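Local atomic coordinates of beta-lactamase (Serratia marcescens, PDB entry 5GWA), a protein that probably hydrolyses beta-lactam antibiotics to substituted beta-amino acids, as a class A serine beta-lactamase that confers antibiotic resistance. Residues I236-V250 / I263-V276. Numbering follows the deposited sequence.
Sequences ITLPNGKHFAIAVYV and IIAEICKSVWDYLV. With NA (sodium ion), chain R; SO4 (sulfate ion), chain C.
The Phe244 ring is held between Leu275 CD1, a CH-pi contact 3.8 Å from the ring centroid, and Ile236 CB on the opposite face, while Leu238 CG and Trp272 CE3 lie at its edge. CG of Phe244 stands between the backbone N and carbonyl carbon (chi1 63°), which sets the ring between these two aliphatic groups. Trp272 has Val276 CG1 over one face and, at its edge, the carbonyl oxygen Thr237 O, 3.4 Å from Trp272 CZ3; the slightly positive aromatic rim probably suits that oxygen. With CG anti to the backbone N (chi1 171°), the indole reaches from the helix flank to the hairpin, where Pro239 CD lies 3.6 Å from Trp272 CH2; a rigid proline suits this type I turn. Farther along, slim Cys268 lets Ile236 CD1 approach SG to 3.5 Å, and branched Val248 and Val250 both touch Ile264 CG1. On the side turned from the helix, His243 NE2 and Thr237 OG1 donate to one oxygen of a sulfate, probably from the crystallisation liquor, and His243 O shares a sodium ion with Glu30. No hydrogen bond joins strand to helix. Segments 243-250 and 263-276 run roughly antiparallel (axes at 149°), as the C-terminal helix packs along the five-stranded antiparallel sheet in the alpha/beta domain of class A beta-lactamases.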
loop_
_atom_site.group_PDB
_atom_site.type_symbol
_atom_site.label_atom_id
_atom_site.label_comp_id
_atom_site.label_asym_id
_atom_site.label_seq_id
_atom_site.Cartn_x
_atom_site.Cartn_y
_atom_site.Cartn_z
ATOM N N ILE A 236 8.389 -19.669 17.438
ATOM C CA ILE A 236 9.782 -19.794 17.076
ATOM C C ILE A 236 10.308 -21.164 17.499
ATOM O O ILE A 236 10.005 -21.642 18.600
ATOM C CB ILE A 236 10.581 -18.663 17.725
ATOM C CG1 ILE A 236 10.022 -17.330 17.201
ATOM C CG2 ILE A 236 12.056 -18.763 17.434
ATOM C CD1 ILE A 236 10.670 -16.091 17.753
ATOM N N THR A 237 11.124 -21.744 16.632
ATOM C CA THR A 237 11.751 -23.040 16.888
ATOM C C THR A 237 13.131 -22.812 17.460
ATOM O O THR A 237 13.977 -22.140 16.882
ATOM C CB THR A 237 11.851 -23.872 15.615
ATOM O OG1 THR A 237 10.565 -23.961 15.008
ATOM C CG2 THR A 237 12.388 -25.290 15.923
ATOM N N LEU A 238 13.361 -23.457 18.598
ATOM C CA LEU A 238 14.654 -23.409 19.261
ATOM C C LEU A 238 15.626 -24.415 18.628
ATOM O O LEU A 238 15.207 -25.299 17.885
ATOM C CB LEU A 238 14.459 -23.689 20.756
ATOM C CG LEU A 238 13.735 -22.560 21.532
ATOM C CD1 LEU A 238 13.060 -23.145 22.742
ATOM C CD2 LEU A 238 14.710 -21.465 21.889
ATOM N N PRO A 239 16.907 -24.315 18.984
ATOM C CA PRO A 239 17.885 -25.208 18.382
ATOM C C PRO A 239 17.670 -26.662 18.722
ATOM O O PRO A 239 18.224 -27.524 18.021
ATOM C CB PRO A 239 19.211 -24.689 18.938
ATOM C CG PRO A 239 18.938 -23.260 19.305
ATOM C CD PRO A 239 17.549 -23.316 19.852
ATOM N N ASN A 240 16.898 -26.951 19.773
ATOM C CA ASN A 240 16.550 -28.311 20.146
ATOM C C ASN A 240 15.149 -28.755 19.776
ATOM O O ASN A 240 14.643 -29.754 20.297
ATOM C CB ASN A 240 16.772 -28.518 21.645
ATOM C CG ASN A 240 15.724 -27.831 22.485
ATOM O OD1 ASN A 240 14.960 -27.010 21.982
ATOM N ND2 ASN A 240 15.608 -28.247 23.737
ATOM N N GLY A 241 14.525 -28.026 18.852
ATOM C CA GLY A 241 13.265 -28.465 18.283
ATOM C C GLY A 241 12.041 -28.025 19.063
ATOM O O GLY A 241 10.923 -28.175 18.583
ATOM N N LYS A 242 12.239 -27.550 20.288
ATOM C CA LYS A 242 11.129 -27.077 21.076
ATOM C C LYS A 242 10.719 -25.722 20.499
ATOM O O LYS A 242 11.498 -25.103 19.748
ATOM C CB LYS A 242 11.546 -26.930 22.556
ATOM C CG LYS A 242 11.778 -28.251 23.293
ATOM C CD LYS A 242 10.469 -28.956 23.600
ATOM C CE LYS A 242 10.637 -30.464 23.757
ATOM N NZ LYS A 242 11.151 -30.844 25.099
ATOM N N HIS A 243 9.601 -25.191 21.003
ATOM C CA HIS A 243 9.001 -23.967 20.438
ATOM C C HIS A 243 8.524 -23.001 21.507
ATOM O O HIS A 243 8.114 -23.416 22.575
ATOM C CB HIS A 243 7.796 -24.320 19.590
ATOM C CG HIS A 243 8.093 -25.310 18.506
ATOM N ND1 HIS A 243 8.005 -26.668 18.716
ATOM C CD2 HIS A 243 8.442 -25.151 17.209
ATOM C CE1 HIS A 243 8.351 -27.313 17.606
ATOM N NE2 HIS A 243 8.622 -26.415 16.679
ATOM N N PHE A 244 8.533 -21.714 21.178
ATOM C CA PHE A 244 7.833 -20.737 22.009
ATOM C C PHE A 244 6.992 -19.808 21.144
ATOM O O PHE A 244 7.402 -19.430 20.040
ATOM C CB PHE A 244 8.788 -19.976 22.940
ATOM C CG PHE A 244 9.825 -19.121 22.251
ATOM C CD1 PHE A 244 11.030 -19.656 21.839
ATOM C CD2 PHE A 244 9.659 -17.746 22.128
ATOM C CE1 PHE A 244 11.971 -18.884 21.204
ATOM C CE2 PHE A 244 10.641 -16.947 21.537
ATOM C CZ PHE A 244 11.818 -17.512 21.108
ATOM N N ALA A 245 5.825 -19.456 21.672
ATOM C CA ALA A 245 5.003 -18.408 21.084
ATOM C C ALA A 245 5.343 -17.078 21.715
ATOM O O ALA A 245 5.633 -17.013 22.920
ATOM C CB ALA A 245 3.544 -18.723 21.284
ATOM N N ILE A 246 5.494 -16.058 20.877
ATOM C CA ILE A 246 5.834 -14.731 21.349
ATOM C C ILE A 246 4.991 -13.702 20.587
ATOM O O ILE A 246 4.745 -13.830 19.397
ATOM C CB ILE A 246 7.345 -14.445 21.215
ATOM C CG1 ILE A 246 7.719 -13.041 21.675
ATOM C CG2 ILE A 246 7.828 -14.700 19.799
ATOM C CD1 ILE A 246 9.194 -12.881 21.955
ATOM N N ALA A 247 4.551 -12.673 21.303
ATOM C CA ALA A 247 3.870 -11.553 20.689
ATOM C C ALA A 247 4.390 -10.249 21.237
ATOM O O ALA A 247 4.494 -10.093 22.465
ATOM C CB ALA A 247 2.392 -11.668 20.929
ATOM N N VAL A 248 4.807 -9.340 20.359
ATOM C CA VAL A 248 5.265 -8.032 20.797
ATOM C C VAL A 248 4.490 -6.954 20.067
ATOM O O VAL A 248 4.399 -6.962 18.836
ATOM C CB VAL A 248 6.785 -7.816 20.598
ATOM C CG1 VAL A 248 7.215 -6.451 21.110
ATOM C CG2 VAL A 248 7.585 -8.927 21.276
ATOM N N TYR A 249 3.916 -6.011 20.826
ATOM C CA TYR A 249 3.171 -4.890 20.271
ATOM C C TYR A 249 3.825 -3.592 20.721
ATOM O O TYR A 249 3.829 -3.282 21.902
ATOM C CB TYR A 249 1.715 -4.887 20.778
ATOM C CG TYR A 249 0.986 -6.135 20.419
ATOM C CD1 TYR A 249 1.066 -7.265 21.210
ATOM C CD2 TYR A 249 0.190 -6.189 19.279
ATOM C CE1 TYR A 249 0.380 -8.416 20.878
ATOM C CE2 TYR A 249 -0.392 -7.372 18.873
ATOM C CZ TYR A 249 -0.280 -8.465 19.658
ATOM O OH TYR A 249 -0.932 -9.583 19.237
ATOM N N VAL A 250 4.519 -2.895 19.817
ATOM C CA VAL A 250 5.050 -1.568 20.132
ATOM C C VAL A 250 4.011 -0.538 19.739
ATOM O O VAL A 250 3.726 -0.340 18.549
ATOM C CB VAL A 250 6.377 -1.312 19.370
ATOM C CG1 VAL A 250 6.921 0.067 19.712
ATOM C CG2 VAL A 250 7.396 -2.397 19.649
ATOM N N ILE A 263 13.087 -2.679 18.891
ATOM C CA ILE A 263 12.503 -3.085 20.170
ATOM C C ILE A 263 12.012 -4.523 20.113
ATOM O O ILE A 263 12.297 -5.335 21.000
ATOM C CB ILE A 263 11.361 -2.158 20.594
ATOM C CG1 ILE A 263 11.922 -0.802 21.077
ATOM C CG2 ILE A 263 10.547 -2.767 21.726
ATOM C CD1 ILE A 263 10.910 0.298 21.146
ATOM N N ILE A 264 11.325 -4.860 19.026
ATOM C CA ILE A 264 10.847 -6.237 18.866
ATOM C C ILE A 264 12.000 -7.223 18.773
ATOM O O ILE A 264 12.004 -8.270 19.444
ATOM C CB ILE A 264 9.943 -6.384 17.615
ATOM C CG1 ILE A 264 8.765 -5.395 17.695
ATOM C CG2 ILE A 264 9.430 -7.822 17.490
ATOM C CD1 ILE A 264 7.909 -5.312 16.455
ATOM N N ALA A 265 13.003 -6.861 17.975
ATOM C CA ALA A 265 14.130 -7.746 17.687
ATOM C C ALA A 265 14.941 -8.015 18.965
ATOM O O ALA A 265 15.316 -9.141 19.259
ATOM C CB ALA A 265 15.010 -7.130 16.595
ATOM N N GLU A 266 15.147 -6.955 19.750
ATOM C CA GLU A 266 15.947 -7.047 20.958
ATOM C C GLU A 266 15.212 -7.804 22.055
ATOM O O GLU A 266 15.794 -8.674 22.689
ATOM C CB GLU A 266 16.341 -5.677 21.465
ATOM C CG GLU A 266 17.349 -4.971 20.576
ATOM C CD GLU A 266 18.784 -5.422 20.808
ATOM O OE1 GLU A 266 19.029 -6.477 21.432
ATOM O OE2 GLU A 266 19.680 -4.694 20.322
ATOM N N ILE A 267 13.910 -7.567 22.195
ATOM C CA ILE A 267 13.115 -8.307 23.185
ATOM C C ILE A 267 13.101 -9.796 22.820
ATOM O O ILE A 267 13.308 -10.678 23.648
ATOM C CB ILE A 267 11.685 -7.735 23.347
ATOM C CG1 ILE A 267 11.750 -6.401 24.079
ATOM C CG2 ILE A 267 10.790 -8.700 24.111
ATOM C CD1 ILE A 267 10.463 -5.629 24.079
ATOM N N CYS A 268 12.881 -10.088 21.544
ATOM C CA CYS A 268 12.908 -11.467 21.106
ATOM C C CYS A 268 14.261 -12.147 21.357
ATOM O O CYS A 268 14.307 -13.262 21.823
ATOM C CB CYS A 268 12.502 -11.582 19.638
ATOM S SG CYS A 268 12.284 -13.331 19.170
ATOM N N LYS A 269 15.344 -11.441 21.045
ATOM C CA LYS A 269 16.714 -11.937 21.258
ATOM C C LYS A 269 16.933 -12.258 22.724
ATOM O O LYS A 269 17.580 -13.267 23.060
ATOM C CB LYS A 269 17.691 -10.852 20.769
ATOM C CG LYS A 269 19.170 -11.146 20.973
ATOM C CD LYS A 269 19.641 -12.384 20.257
ATOM C CE LYS A 269 21.170 -12.434 20.306
ATOM N NZ LYS A 269 21.687 -13.762 20.691
ATOM N N SER A 270 16.450 -11.373 23.599
ATOM C CA SER A 270 16.584 -11.580 25.046
ATOM C C SER A 270 15.893 -12.878 25.436
ATOM O O SER A 270 16.442 -13.683 26.194
ATOM C CB SER A 270 15.987 -10.426 25.865
ATOM O OG SER A 270 16.767 -9.237 25.753
ATOM N N VAL A 271 14.693 -13.098 24.905
ATOM C CA VAL A 271 13.934 -14.289 25.248
ATOM C C VAL A 271 14.620 -15.536 24.692
ATOM O O VAL A 271 14.746 -16.544 25.373
ATOM C CB VAL A 271 12.476 -14.187 24.733
ATOM C CG1 VAL A 271 11.723 -15.477 24.929
ATOM C CG2 VAL A 271 11.755 -13.044 25.422
ATOM N N TRP A 272 15.046 -15.447 23.438
ATOM C CA TRP A 272 15.791 -16.515 22.779
ATOM C C TRP A 272 17.037 -16.880 23.594
ATOM O O TRP A 272 17.244 -18.051 23.908
ATOM C CB TRP A 272 16.171 -16.076 21.361
ATOM C CG TRP A 272 17.114 -16.988 20.658
ATOM C CD1 TRP A 272 18.491 -16.950 20.712
ATOM C CD2 TRP A 272 16.786 -18.060 19.777
ATOM N NE1 TRP A 272 19.018 -17.921 19.916
ATOM C CE2 TRP A 272 17.996 -18.685 19.410
ATOM C CE3 TRP A 272 15.588 -18.631 19.350
ATOM C CZ2 TRP A 272 18.042 -19.701 18.457
ATOM C CZ3 TRP A 272 15.640 -19.685 18.442
ATOM C CH2 TRP A 272 16.860 -20.239 18.048
ATOM N N ASP A 273 17.830 -15.876 23.959
ATOM C CA ASP A 273 19.074 -16.122 24.693
ATOM C C ASP A 273 18.783 -16.837 26.012
ATOM O O ASP A 273 19.486 -17.756 26.359
ATOM C CB ASP A 273 19.840 -14.812 24.955
ATOM C CG ASP A 273 20.554 -14.289 23.728
ATOM O OD1 ASP A 273 20.725 -15.042 22.736
ATOM O OD2 ASP A 273 21.005 -13.127 23.775
ATOM N N TYR A 274 17.716 -16.455 26.714
ATOM C CA TYR A 274 17.313 -17.115 27.958
ATOM C C TYR A 274 16.903 -18.570 27.738
ATOM O O TYR A 274 17.350 -19.500 28.456
ATOM C CB TYR A 274 16.160 -16.346 28.613
ATOM C CG TYR A 274 15.667 -17.007 29.878
ATOM C CD1 TYR A 274 16.351 -16.844 31.071
ATOM C CD2 TYR A 274 14.603 -17.902 29.846
ATOM C CE1 TYR A 274 15.946 -17.510 32.220
ATOM C CE2 TYR A 274 14.189 -18.562 30.984
ATOM C CZ TYR A 274 14.873 -18.371 32.166
ATOM O OH TYR A 274 14.446 -19.013 33.307
ATOM N N LEU A 275 16.069 -18.803 26.735
ATOM C CA LEU A 275 15.566 -20.143 26.516
ATOM C C LEU A 275 16.639 -21.103 25.958
ATOM O O LEU A 275 16.526 -22.288 26.166
ATOM C CB LEU A 275 14.317 -20.141 25.605
ATOM C CG LEU A 275 13.120 -19.397 26.176
ATOM C CD1 LEU A 275 12.038 -19.275 25.108
ATOM C CD2 LEU A 275 12.557 -20.094 27.398
ATOM N N VAL A 276 17.602 -20.625 25.178
ATOM C CA VAL A 276 18.636 -21.541 24.670
ATOM C C VAL A 276 19.607 -21.937 25.779
ATOM O O VAL A 276 20.009 -23.097 25.869
ATOM C CB VAL A 276 19.393 -21.008 23.434
ATOM C CG1 VAL A 276 18.439 -20.763 22.272
ATOM C CG2 VAL A 276 20.214 -19.781 23.760
HETATM NA NA NA R . 8.592 -25.196 24.936
HETATM S S SO4 C . 9.825 -26.784 12.827
HETATM O O1 SO4 C . 9.109 -28.009 12.440
HETATM O O2 SO4 C . 9.130 -25.794 12.012
HETATM O O3 SO4 C . 9.574 -26.694 14.280
HETATM O O4 SO4 C . 11.238 -27.029 12.496
#